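PDB 5YXT: reducing end xylose-releasing exo-oligoxylanase from Paenibacillus barengoltzii G22, which probably hydrolyses xylo-oligosaccharides, releasing xylose from their reducing ends, as a glycoside hydrolase of family 8. Local coordinates for residues C[13-18]-C[22-27]; C[28-33]-C[360-365]; C[103-108]-C[186-191]. One frame throughout, in Å; residues are numbered along the deposited sequence.

Helix 24-40 ties the first two contacts together. Interaction 1 packs its first turn against the short helix 16-20, and interaction 2, which follows directly in sequence, sets its next turns against helix 355-369. Their centres lie about 12 Å apart. Interaction 3 falls between the two halves of interaction 2 in sequence but sits across the molecule, its centre about 33 Å from that of interaction 2 and about 42 Å from that of interaction 1, on the opposite side of the chain's centre. There two connecting loops meet, with no touch to either of the other contacts. The first two thus join the chain's beginning to its end, while the third joins two loops on the far side.

Interaction 1: C[13-18]-C[22-27]; sequences YRNLLA and YGEEAI
The ring of Tyr-22 takes the carbonyl oxygen of Leu-17 at its edge, in the ring plane, with CD1 of the tyrosine 3.2 Å from that O. CD2 of Leu-17 also reaches the ring at CD1, 3.9 Å away. The same carbonyl accepts the backbone N of Tyr-22 at 3.1 Å, the N-H tilted from the carbonyl plane, so one oxygen meets both the main chain and the ring edge of a residue in the turn just before the next helix, which Gly-23 caps. The other flat pair, the amide of Asn-15 and the carboxylate of Glu-24, stand nearly perpendicular, 84° apart, and do not bond directly; a water takes a weak bond from Asn-15 ND2 and donates to Glu-24 O. With CG anti to the backbone N (chi1 -179°), Asn-15 turns OD1 back to receive Ala-18 N at 3.1 Å, an N-cap bond that is nearly straight although the donor stands above the amide plane. An alanine here is likely to leave Ala-18 N without its capping acceptor and to take away the amide end of the water bridge. Ile-27 fills the middle: its CD1 lies 3.6 Å from Leu-17 CB and 3.9 Å from Ala-18 CB, while the bent chain of Glu-24 lays its carboxylate beside that same Ala-18 methyl. In this way a short turn joins helix 16-20 to helix 24-40. Leu-17 continues inward onto helices 355-369 and 335-345, where Tyr-22 OH bonds Asp-342, and the tyrosine also packs on Pro-280 of the second subunit.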
ATOM      1  N   TYR C  13      -1.497  -0.697 -27.896  1.00 22.75           N
ATOM      2  CA  TYR C  13      -0.779   0.012 -26.851  1.00 24.18           C
ATOM      3  C   TYR C  13      -1.736   0.465 -25.766  1.00 25.67           C
ATOM      4  O   TYR C  13      -2.851   0.910 -26.046  1.00 25.09           O
ATOM      5  CB  TYR C  13      -0.029   1.210 -27.439  1.00 23.04           C
ATOM      6  CG  TYR C  13       1.028   0.766 -28.414  1.00 22.50           C
ATOM      7  CD1 TYR C  13       0.702   0.428 -29.728  1.00 20.48           C
ATOM      8  CD2 TYR C  13       2.344   0.641 -28.010  1.00 19.75           C
ATOM      9  CE1 TYR C  13       1.670  -0.007 -30.611  1.00 21.21           C
ATOM     10  CE2 TYR C  13       3.310   0.226 -28.879  1.00 18.26           C
ATOM     11  CZ  TYR C  13       2.976  -0.101 -30.174  1.00 20.79           C
ATOM     12  OH  TYR C  13       3.973  -0.523 -31.017  1.00 21.53           O
ATOM     13  N   ARG C  14      -1.279   0.347 -24.526  1.00 25.99           N
ATOM     14  CA  ARG C  14      -2.024   0.829 -23.374  1.00 27.42           C
ATOM     15  C   ARG C  14      -1.976   2.353 -23.321  1.00 26.57           C
ATOM     16  O   ARG C  14      -0.907   2.951 -23.461  1.00 24.23           O
ATOM     17  CB  ARG C  14      -1.417   0.213 -22.113  1.00 27.79           C
ATOM     18  CG  ARG C  14      -2.146   0.417 -20.803  1.00 33.93           C
ATOM     19  CD  ARG C  14      -1.879  -0.764 -19.823  1.00 31.80           C
ATOM     20  NE  ARG C  14      -0.480  -0.879 -19.407  1.00 34.28           N
ATOM     21  CZ  ARG C  14       0.418  -1.643 -20.015  1.00 29.36           C
ATOM     22  NH1 ARG C  14       0.050  -2.356 -21.061  1.00 30.08           N
ATOM     23  NH2 ARG C  14       1.683  -1.701 -19.584  1.00 25.62           N
ATOM     24  N   ASN C  15      -3.132   2.985 -23.148  1.00 24.61           N
ATOM     25  CA  ASN C  15      -3.198   4.410 -22.812  1.00 24.47           C
ATOM     26  C   ASN C  15      -3.367   4.455 -21.301  1.00 23.79           C
ATOM     27  O   ASN C  15      -4.486   4.480 -20.786  1.00 20.49           O
ATOM     28  CB  ASN C  15      -4.337   5.126 -23.535  1.00 26.69           C
ATOM     29  CG  ASN C  15      -4.397   6.617 -23.209  1.00 25.90           C
ATOM     30  OD1 ASN C  15      -3.874   7.069 -22.183  1.00 21.22           O
ATOM     31  ND2 ASN C  15      -5.047   7.389 -24.079  1.00 21.84           N
ATOM     32  N   LEU C  16      -2.233   4.451 -20.594  1.00 17.56           N
ATOM     33  CA  LEU C  16      -2.257   4.294 -19.144  1.00 20.00           C
ATOM     34  C   LEU C  16      -2.998   5.444 -18.469  1.00 17.92           C
ATOM     35  O   LEU C  16      -3.731   5.226 -17.502  1.00 19.97           O
ATOM     36  CB  LEU C  16      -0.829   4.184 -18.604  1.00 18.63           C
ATOM     37  CG  LEU C  16      -0.766   3.624 -17.177  1.00 21.19           C
ATOM     38  CD1 LEU C  16      -1.509   2.311 -17.109  1.00 26.85           C
ATOM     39  CD2 LEU C  16       0.669   3.463 -16.649  1.00 20.67           C
ATOM     40  N   LEU C  17      -2.819   6.674 -18.960  1.00 16.56           N
ATOM     41  CA  LEU C  17      -3.522   7.809 -18.360  1.00 17.51           C
ATOM     42  C   LEU C  17      -5.033   7.614 -18.432  1.00 21.00           C
ATOM     43  O   LEU C  17      -5.746   7.848 -17.450  1.00 21.89           O
ATOM     44  CB  LEU C  17      -3.117   9.104 -19.057  1.00 16.18           C
ATOM     45  CG  LEU C  17      -1.686   9.570 -18.779  1.00 18.43           C
ATOM     46  CD1 LEU C  17      -1.210  10.627 -19.773  1.00 18.16           C
ATOM     47  CD2 LEU C  17      -1.583  10.079 -17.364  1.00 19.61           C
ATOM     48  N   ALA C  18      -5.532   7.162 -19.583  1.00 19.82           N
ATOM     49  CA  ALA C  18      -6.967   6.925 -19.711  1.00 22.20           C
ATOM     50  C   ALA C  18      -7.409   5.776 -18.821  1.00 22.13           C
ATOM     51  O   ALA C  18      -8.472   5.844 -18.197  1.00 24.26           O
ATOM     52  CB  ALA C  18      -7.326   6.650 -21.168  1.00 23.05           C
ATOM     53  N   TYR C  22      -7.837   9.711 -16.199  1.00 24.33           N
ATOM     54  CA  TYR C  22      -7.732  11.028 -16.800  1.00 25.06           C
ATOM     55  C   TYR C  22      -8.517  11.020 -18.113  1.00 26.97           C
ATOM     56  O   TYR C  22      -8.666   9.983 -18.767  1.00 30.84           O
ATOM     57  CB  TYR C  22      -6.247  11.413 -16.987  1.00 20.49           C
ATOM     58  CG  TYR C  22      -5.471  11.313 -15.680  1.00 20.81           C
ATOM     59  CD1 TYR C  22      -4.876  10.113 -15.294  1.00 19.44           C
ATOM     60  CD2 TYR C  22      -5.368  12.411 -14.813  1.00 21.24           C
ATOM     61  CE1 TYR C  22      -4.193  10.000 -14.095  1.00 20.50           C
ATOM     62  CE2 TYR C  22      -4.689  12.311 -13.603  1.00 20.84           C
ATOM     63  CZ  TYR C  22      -4.102  11.106 -13.250  1.00 20.40           C
ATOM     64  OH  TYR C  22      -3.425  10.976 -12.062  1.00 21.43           O
ATOM     65  N   GLY C  23      -9.090  12.165 -18.467  1.00 29.96           N
ATOM     66  CA  GLY C  23      -9.969  12.198 -19.626  1.00 24.27           C
ATOM     67  C   GLY C  23      -9.188  12.058 -20.919  1.00 29.25           C
ATOM     68  O   GLY C  23      -8.111  12.631 -21.081  1.00 29.38           O
ATOM     69  N   GLU C  24      -9.748  11.287 -21.858  1.00 28.73           N
ATOM     70  CA  GLU C  24      -9.098  11.103 -23.153  1.00 28.65           C
ATOM     71  C   GLU C  24      -8.842  12.442 -23.825  1.00 27.74           C
ATOM     72  O   GLU C  24      -7.743  12.693 -24.333  1.00 27.15           O
ATOM     73  CB  GLU C  24      -9.956  10.217 -24.059  1.00 35.40           C
ATOM     74  CG  GLU C  24     -10.647   9.079 -23.334  1.00 33.71           C
ATOM     75  CD  GLU C  24     -10.045   7.734 -23.659  1.00 43.06           C
ATOM     76  OE1 GLU C  24     -10.585   6.707 -23.186  1.00 43.96           O
ATOM     77  OE2 GLU C  24      -9.035   7.705 -24.397  1.00 41.84           O
ATOM     78  N   GLU C  25      -9.845  13.326 -23.811  1.00 29.22           N
ATOM     79  CA  GLU C  25      -9.689  14.659 -24.386  1.00 27.93           C
ATOM     80  C   GLU C  25      -8.577  15.439 -23.691  1.00 24.46           C
ATOM     81  O   GLU C  25      -7.723  16.039 -24.353  1.00 23.63           O
ATOM     82  N   ALA C  26      -8.571  15.451 -22.353  1.00 23.81           N
ATOM     83  CA  ALA C  26      -7.534  16.193 -21.638  1.00 22.40           C
ATOM     84  C   ALA C  26      -6.151  15.607 -21.888  1.00 21.31           C
ATOM     85  O   ALA C  26      -5.158  16.342 -21.894  1.00 20.53           O
ATOM     86  CB  ALA C  26      -7.820  16.216 -20.135  1.00 26.95           C
ATOM     87  N   ILE C  27      -6.063  14.291 -22.068  1.00 21.50           N
ATOM     88  CA  ILE C  27      -4.774  13.666 -22.357  1.00 22.22           C
ATOM     89  C   ILE C  27      -4.229  14.173 -23.688  1.00 23.93           C
ATOM     90  O   ILE C  27      -3.070  14.600 -23.788  1.00 19.53           O
ATOM     91  CB  ILE C  27      -4.915  12.133 -22.337  1.00 21.57           C
ATOM     92  CG1 ILE C  27      -5.221  11.642 -20.922  1.00 22.33           C
ATOM     93  CG2 ILE C  27      -3.667  11.451 -22.867  1.00 20.40           C
ATOM     94  CD1 ILE C  27      -5.950  10.320 -20.888  1.00 22.69           C
TER
HETATM   95  O   HOH W   1      -6.067  10.390 -25.289  1.00 29.96           O

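Interaction 2: C[28-33]-C[360-365]; sequences QRRLDE and CLYLFA
Leu-31 lays its CD1 methyl against CD1 of Leu-363, 3.8 Å away, the two side chains crossing at about a right angle. Each leucine has CG anti to its own backbone N (chi1 -178° for Leu-31, -173° for Leu-363), which carries the branched end into the space between the helices although neither CB points straight across. This methyl pair is the apolar centre of the contact. One residue back on each helix, Arg-30 and Tyr-362 approach more loosely: NH1 of the arginine lies 4.1 Å from the tyrosine OH, too long for a hydrogen bond, and the guanidinium and ring planes are 35° apart. Both polar ends are engaged elsewhere. Arg-30 NH1 bonds the carbonyl O of Trp-345, and its guanidinium makes a cation-pi contact with that tryptophan, while Tyr-362 OH bonds the carbonyl O of Thr-347. Bends at chi2 and chi3 fold the arginine chain round to bring its charged head there. Helices 24-40 and 355-369 come close here, with CA of Leu-31 7.9 Å from CA of Leu-363, and the leucine ends meet between them. Leu-363 reaches on to Leu-38 and to Met-77 of helix 68-80. Such helix-on-helix packing is what builds the (alpha/alpha)6 barrel, the fold of glycoside hydrolase family 8.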
ATOM      1  N   GLN C  28      -5.072  14.163 -24.725  1.00 22.44           N
ATOM      2  CA  GLN C  28      -4.665  14.645 -26.039  1.00 23.78           C
ATOM      3  C   GLN C  28      -4.241  16.109 -25.993  1.00 24.72           C
ATOM      4  O   GLN C  28      -3.266  16.500 -26.647  1.00 23.10           O
ATOM      5  CB  GLN C  28      -5.809  14.454 -27.039  1.00 29.75           C
ATOM      6  CG  GLN C  28      -5.873  13.069 -27.654  1.00 30.27           C
ATOM      7  CD  GLN C  28      -4.611  12.722 -28.424  1.00 35.27           C
ATOM      8  OE1 GLN C  28      -4.090  11.609 -28.320  1.00 34.09           O
ATOM      9  NE2 GLN C  28      -4.109  13.679 -29.197  1.00 35.61           N
ATOM     10  N   ARG C  29      -4.974  16.942 -25.244  1.00 25.15           N
ATOM     11  CA  ARG C  29      -4.626  18.359 -25.168  1.00 21.44           C
ATOM     12  C   ARG C  29      -3.303  18.561 -24.441  1.00 20.18           C
ATOM     13  O   ARG C  29      -2.499  19.403 -24.836  1.00 21.29           O
ATOM     14  CB  ARG C  29      -5.742  19.145 -24.476  1.00 23.31           C
ATOM     15  N   ARG C  30      -3.056  17.792 -23.380  1.00 21.38           N
ATOM     16  CA  ARG C  30      -1.781  17.894 -22.675  1.00 22.43           C
ATOM     17  C   ARG C  30      -0.613  17.542 -23.589  1.00 20.12           C
ATOM     18  O   ARG C  30       0.410  18.237 -23.602  1.00 21.30           O
ATOM     19  CB  ARG C  30      -1.789  16.990 -21.447  1.00 24.49           C
ATOM     20  CG  ARG C  30      -0.619  17.221 -20.502  1.00 28.63           C
ATOM     21  CD  ARG C  30      -0.617  18.631 -19.916  1.00 27.58           C
ATOM     22  NE  ARG C  30      -1.586  18.754 -18.835  1.00 31.61           N
ATOM     23  CZ  ARG C  30      -1.445  18.210 -17.632  1.00 30.37           C
ATOM     24  NH1 ARG C  30      -0.357  17.507 -17.345  1.00 27.08           N
ATOM     25  NH2 ARG C  30      -2.393  18.370 -16.715  1.00 31.05           N
ATOM     26  N   LEU C  31      -0.746  16.457 -24.356  1.00 19.45           N
ATOM     27  CA  LEU C  31       0.310  16.077 -25.288  1.00 20.80           C
ATOM     28  C   LEU C  31       0.554  17.171 -26.324  1.00 22.01           C
ATOM     29  O   LEU C  31       1.700  17.566 -26.576  1.00 18.26           O
ATOM     30  CB  LEU C  31      -0.045  14.755 -25.969  1.00 21.23           C
ATOM     31  CG  LEU C  31       0.997  14.198 -26.944  1.00 24.40           C
ATOM     32  CD1 LEU C  31       2.379  14.138 -26.293  1.00 23.64           C
ATOM     33  CD2 LEU C  31       0.583  12.824 -27.436  1.00 25.35           C
ATOM     34  N   ASP C  32      -0.516  17.675 -26.942  1.00 21.45           N
ATOM     35  CA  ASP C  32      -0.343  18.697 -27.970  1.00 22.79           C
ATOM     36  C   ASP C  32       0.186  20.001 -27.382  1.00 21.39           C
ATOM     37  O   ASP C  32       1.028  20.657 -27.999  1.00 21.19           O
ATOM     38  CB  ASP C  32      -1.656  18.929 -28.714  1.00 25.55           C
ATOM     39  CG  ASP C  32      -2.129  17.687 -29.437  1.00 32.95           C
ATOM     40  OD1 ASP C  32      -1.252  16.910 -29.872  1.00 33.09           O
ATOM     41  OD2 ASP C  32      -3.362  17.474 -29.560  1.00 33.08           O
ATOM     42  N   GLU C  33      -0.290  20.397 -26.194  1.00 21.41           N
ATOM     43  CA  GLU C  33       0.246  21.607 -25.569  1.00 24.08           C
ATOM     44  C   GLU C  33       1.721  21.433 -25.213  1.00 21.68           C
ATOM     45  O   GLU C  33       2.512  22.378 -25.321  1.00 20.71           O
ATOM     46  CB  GLU C  33      -0.557  21.973 -24.317  1.00 26.12           C
ATOM     47  CG  GLU C  33      -1.915  22.600 -24.586  1.00 30.16           C
ATOM     48  CD  GLU C  33      -2.801  22.619 -23.346  1.00 38.36           C
ATOM     49  OE1 GLU C  33      -2.450  21.938 -22.355  1.00 36.05           O
ATOM     50  OE2 GLU C  33      -3.844  23.319 -23.359  1.00 43.60           O
ATOM     51  N   CYS C 360      12.932  16.798 -22.114  1.00 15.29           N
ATOM     52  CA  CYS C 360      13.014  15.603 -22.956  1.00 16.16           C
ATOM     53  C   CYS C 360      12.380  14.403 -22.268  1.00 16.71           C
ATOM     54  O   CYS C 360      11.583  13.668 -22.871  1.00 16.59           O
ATOM     55  CB  CYS C 360      14.471  15.286 -23.292  1.00 18.90           C
ATOM     56  SG  CYS C 360      15.261  16.476 -24.366  1.00 22.48           S
ATOM     57  N   LEU C 361      12.752  14.171 -21.004  1.00 12.88           N
ATOM     58  CA  LEU C 361      12.204  13.044 -20.261  1.00 15.48           C
ATOM     59  C   LEU C 361      10.706  13.215 -20.053  1.00 14.73           C
ATOM     60  O   LEU C 361       9.943  12.242 -20.092  1.00 14.08           O
ATOM     61  CB  LEU C 361      12.926  12.913 -18.917  1.00 12.66           C
ATOM     62  CG  LEU C 361      14.228  12.102 -18.896  1.00 17.32           C
ATOM     63  CD1 LEU C 361      15.084  12.402 -20.088  1.00 20.38           C
ATOM     64  CD2 LEU C 361      14.993  12.356 -17.599  1.00 14.66           C
ATOM     65  N   TYR C 362      10.273  14.456 -19.846  1.00 14.38           N
ATOM     66  CA  TYR C 362       8.855  14.748 -19.649  1.00 15.58           C
ATOM     67  C   TYR C 362       8.029  14.347 -20.874  1.00 15.59           C
ATOM     68  O   TYR C 362       6.982  13.693 -20.751  1.00 14.02           O
ATOM     69  CB  TYR C 362       8.713  16.237 -19.338  1.00 15.49           C
ATOM     70  CG  TYR C 362       7.351  16.714 -18.928  1.00 18.37           C
ATOM     71  CD1 TYR C 362       6.313  16.802 -19.851  1.00 19.09           C
ATOM     72  CD2 TYR C 362       7.116  17.134 -17.633  1.00 18.98           C
ATOM     73  CE1 TYR C 362       5.078  17.260 -19.480  1.00 22.25           C
ATOM     74  CE2 TYR C 362       5.871  17.607 -17.254  1.00 21.83           C
ATOM     75  CZ  TYR C 362       4.860  17.662 -18.181  1.00 22.91           C
ATOM     76  OH  TYR C 362       3.623  18.129 -17.809  1.00 22.49           O
ATOM     77  N   LEU C 363       8.484  14.731 -22.068  1.00 15.66           N
ATOM     78  CA  LEU C 363       7.718  14.399 -23.264  1.00 14.02           C
ATOM     79  C   LEU C 363       7.732  12.900 -23.528  1.00 13.84           C
ATOM     80  O   LEU C 363       6.703  12.329 -23.914  1.00 14.68           O
ATOM     81  CB  LEU C 363       8.232  15.167 -24.481  1.00 15.13           C
ATOM     82  CG  LEU C 363       7.352  14.995 -25.732  1.00 15.93           C
ATOM     83  CD1 LEU C 363       5.882  15.266 -25.449  1.00 16.21           C
ATOM     84  CD2 LEU C 363       7.783  15.887 -26.870  1.00 19.46           C
ATOM     85  N   PHE C 364       8.875  12.243 -23.312  1.00 12.62           N
ATOM     86  CA  PHE C 364       8.933  10.791 -23.465  1.00 15.16           C
ATOM     87  C   PHE C 364       7.896  10.116 -22.577  1.00 14.87           C
ATOM     88  O   PHE C 364       7.173   9.217 -23.020  1.00 15.32           O
ATOM     89  CB  PHE C 364      10.327  10.264 -23.125  1.00 15.99           C
ATOM     90  CG  PHE C 364      11.308  10.332 -24.265  1.00 19.72           C
ATOM     91  CD1 PHE C 364      10.892  10.172 -25.577  1.00 17.38           C
ATOM     92  CD2 PHE C 364      12.665  10.525 -24.013  1.00 21.37           C
ATOM     93  CE1 PHE C 364      11.795  10.227 -26.622  1.00 17.64           C
ATOM     94  CE2 PHE C 364      13.589  10.568 -25.054  1.00 19.58           C
ATOM     95  CZ  PHE C 364      13.157  10.422 -26.361  1.00 20.38           C
ATOM     96  N   ALA C 365       7.824  10.535 -21.307  1.00 13.47           N
ATOM     97  CA  ALA C 365       6.866   9.950 -20.378  1.00 13.23           C
ATOM     98  C   ALA C 365       5.437  10.173 -20.847  1.00 13.87           C
ATOM     99  O   ALA C 365       4.609   9.256 -20.809  1.00 14.40           O
ATOM    100  CB  ALA C 365       7.065  10.535 -18.975  1.00 11.95           C
TER

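Interaction 3: C[103-108]-C[186-191]; sequences GDNAGY and VPNCEF
Tyr-108 and Pro-187 lie side by side with opposite headings, the CG corner of the proline 3.6 Å from CE2 of the tyrosine. The approach to the ring is oblique, and CG carries most of it, with CB following at 4.2 Å from the same CE2. Alongside, Asn-105 and Asn-188 cross with their amide planes 83° apart and their OD1 atoms 4.2 Å from one another. Two acceptors cannot bond directly; a water donates to Asn-188 OD1 at 2.9 Å and also to Asn-105 OD1, though this second leg is short and its exact length doubtful. CG of Asn-105 stands beside its backbone N (chi1 -71°), which turns the amide toward this water. Tyr-108 closes a type II turn, whereas Pro-187 and Asn-188 occupy the middle of a type I turn. The contact joins the loop between helix 84-98 and strand 112-113 to the loop between helices 152-165 and 199-208, which also holds Cys-189, a cysteine seen in an interchain disulfide of this protein. With no direct hydrogen bond between them, the two loops meet through one apolar touch and a shared water, Asn-105 and Tyr-108 being held mainly by bonds to the carbonyl oxygens of Asn-122 and Tyr-173.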
ATOM      1  N   GLY C 103      39.604  10.081 -38.185  1.00 31.54           N
ATOM      2  CA  GLY C 103      40.008   9.788 -36.830  1.00 31.44           C
ATOM      3  C   GLY C 103      39.573   8.398 -36.413  1.00 32.12           C
ATOM      4  O   GLY C 103      38.984   7.633 -37.179  1.00 29.81           O
ATOM      5  N   ASP C 104      39.869   8.073 -35.150  1.00 28.28           N
ATOM      6  CA  ASP C 104      39.580   6.733 -34.645  1.00 27.13           C
ATOM      7  C   ASP C 104      38.082   6.454 -34.584  1.00 30.99           C
ATOM      8  O   ASP C 104      37.664   5.290 -34.658  1.00 31.97           O
ATOM      9  CB  ASP C 104      40.198   6.551 -33.261  1.00 26.74           C
ATOM     10  N   ASN C 105      37.260   7.495 -34.465  1.00 28.45           N
ATOM     11  CA  ASN C 105      35.819   7.330 -34.312  1.00 26.11           C
ATOM     12  C   ASN C 105      35.045   7.667 -35.581  1.00 26.21           C
ATOM     13  O   ASN C 105      33.864   8.017 -35.509  1.00 25.28           O
ATOM     14  CB  ASN C 105      35.317   8.174 -33.146  1.00 25.93           C
ATOM     15  CG  ASN C 105      35.752   7.622 -31.816  1.00 28.41           C
ATOM     16  OD1 ASN C 105      35.542   6.447 -31.531  1.00 33.35           O
ATOM     17  ND2 ASN C 105      36.354   8.467 -30.988  1.00 31.98           N
ATOM     18  N   ALA C 106      35.685   7.556 -36.743  1.00 27.80           N
ATOM     19  CA  ALA C 106      34.998   7.795 -38.005  1.00 29.08           C
ATOM     20  C   ALA C 106      33.838   6.819 -38.180  1.00 26.95           C
ATOM     21  O   ALA C 106      33.953   5.626 -37.894  1.00 26.44           O
ATOM     22  CB  ALA C 106      35.979   7.671 -39.171  1.00 31.78           C
ATOM     23  N   GLY C 107      32.712   7.331 -38.656  1.00 26.66           N
ATOM     24  CA  GLY C 107      31.488   6.578 -38.718  1.00 26.29           C
ATOM     25  C   GLY C 107      30.581   6.800 -37.527  1.00 24.35           C
ATOM     26  O   GLY C 107      29.393   6.476 -37.600  1.00 23.50           O
ATOM     27  N   TYR C 108      31.115   7.335 -36.438  1.00 23.95           N
ATOM     28  CA  TYR C 108      30.310   7.750 -35.304  1.00 20.79           C
ATOM     29  C   TYR C 108      30.008   9.248 -35.388  1.00 23.49           C
ATOM     30  O   TYR C 108      30.524   9.962 -36.250  1.00 25.37           O
ATOM     31  CB  TYR C 108      31.022   7.433 -34.001  1.00 25.01           C
ATOM     32  CG  TYR C 108      31.215   5.966 -33.698  1.00 22.78           C
ATOM     33  CD1 TYR C 108      30.204   5.034 -33.921  1.00 24.00           C
ATOM     34  CD2 TYR C 108      32.400   5.520 -33.143  1.00 23.84           C
ATOM     35  CE1 TYR C 108      30.393   3.682 -33.607  1.00 24.13           C
ATOM     36  CE2 TYR C 108      32.593   4.196 -32.829  1.00 23.07           C
ATOM     37  CZ  TYR C 108      31.594   3.278 -33.054  1.00 22.96           C
ATOM     38  OH  TYR C 108      31.841   1.957 -32.721  1.00 22.38           O
ATOM     39  N   VAL C 186      31.625   4.302 -23.666  1.00 21.00           N
ATOM     40  CA  VAL C 186      32.135   4.814 -24.941  1.00 20.38           C
ATOM     41  C   VAL C 186      32.908   3.695 -25.622  1.00 19.91           C
ATOM     42  O   VAL C 186      33.299   2.714 -24.973  1.00 21.52           O
ATOM     43  CB  VAL C 186      33.042   6.052 -24.761  1.00 21.57           C
ATOM     44  CG1 VAL C 186      32.297   7.199 -24.078  1.00 23.76           C
ATOM     45  CG2 VAL C 186      34.298   5.687 -24.001  1.00 21.49           C
ATOM     46  N   PRO C 187      33.128   3.805 -26.939  1.00 18.74           N
ATOM     47  CA  PRO C 187      33.824   2.722 -27.649  1.00 22.05           C
ATOM     48  C   PRO C 187      35.125   2.308 -26.995  1.00 21.70           C
ATOM     49  O   PRO C 187      35.445   1.120 -26.970  1.00 21.62           O
ATOM     50  CB  PRO C 187      34.062   3.322 -29.043  1.00 21.47           C
ATOM     51  CG  PRO C 187      32.930   4.230 -29.240  1.00 19.39           C
ATOM     52  CD  PRO C 187      32.616   4.822 -27.881  1.00 22.63           C
ATOM     53  N   ASN C 188      35.861   3.252 -26.420  1.00 20.67           N
ATOM     54  CA  ASN C 188      37.203   2.970 -25.933  1.00 27.66           C
ATOM     55  C   ASN C 188      37.244   2.593 -24.460  1.00 27.28           C
ATOM     56  O   ASN C 188      38.333   2.558 -23.877  1.00 30.60           O
ATOM     57  CB  ASN C 188      38.107   4.176 -26.187  1.00 24.45           C
ATOM     58  CG  ASN C 188      38.540   4.266 -27.626  1.00 26.23           C
ATOM     59  OD1 ASN C 188      37.835   4.828 -28.458  1.00 32.95           O
ATOM     60  ND2 ASN C 188      39.707   3.709 -27.929  1.00 24.16           N
ATOM     61  N   CYS C 189      36.102   2.298 -23.845  1.00 26.75           N
ATOM     62  CA  CYS C 189      36.093   1.942 -22.437  1.00 22.80           C
ATOM     63  C   CYS C 189      35.348   0.633 -22.223  1.00 25.97           C
ATOM     64  O   CYS C 189      34.300   0.388 -22.835  1.00 27.01           O
ATOM     65  CB  CYS C 189      35.478   3.065 -21.593  1.00 26.34           C
ATOM     66  SG  CYS C 189      36.616   4.476 -21.336  1.00 35.44           S
ATOM     67  N   GLU C 190      35.885  -0.180 -21.322  1.00 21.79           N
ATOM     68  CA  GLU C 190      35.321  -1.478 -20.955  1.00 21.56           C
ATOM     69  C   GLU C 190      34.513  -1.387 -19.668  1.00 22.35           C
ATOM     70  O   GLU C 190      34.733  -2.136 -18.713  1.00 20.95           O
ATOM     71  CB  GLU C 190      36.432  -2.511 -20.829  1.00 24.89           C
ATOM     72  CG  GLU C 190      37.199  -2.742 -22.112  1.00 23.98           C
ATOM     73  CD  GLU C 190      36.674  -3.924 -22.899  1.00 33.53           C
ATOM     74  OE1 GLU C 190      35.434  -4.097 -23.000  1.00 28.96           O
ATOM     75  OE2 GLU C 190      37.516  -4.695 -23.409  1.00 42.80           O
ATOM     76  N   PHE C 191      33.588  -0.429 -19.631  1.00 19.54           N
ATOM     77  CA  PHE C 191      32.520  -0.407 -18.639  1.00 17.21           C
ATOM     78  C   PHE C 191      31.283   0.185 -19.307  1.00 17.77           C
ATOM     79  O   PHE C 191      31.295   0.515 -20.496  1.00 16.56           O
ATOM     80  CB  PHE C 191      32.943   0.345 -17.367  1.00 15.93           C
ATOM     81  CG  PHE C 191      33.178   1.832 -17.553  1.00 19.78           C
ATOM     82  CD1 PHE C 191      32.130   2.737 -17.438  1.00 19.96           C
ATOM     83  CD2 PHE C 191      34.463   2.326 -17.766  1.00 19.90           C
ATOM     84  CE1 PHE C 191      32.347   4.106 -17.575  1.00 21.85           C
ATOM     85  CE2 PHE C 191      34.688   3.690 -17.898  1.00 23.59           C
ATOM     86  CZ  PHE C 191      33.632   4.581 -17.812  1.00 26.08           C
TER
HETATM   87  O   HOH W   2      36.838   4.325 -31.110  1.00 29.77           O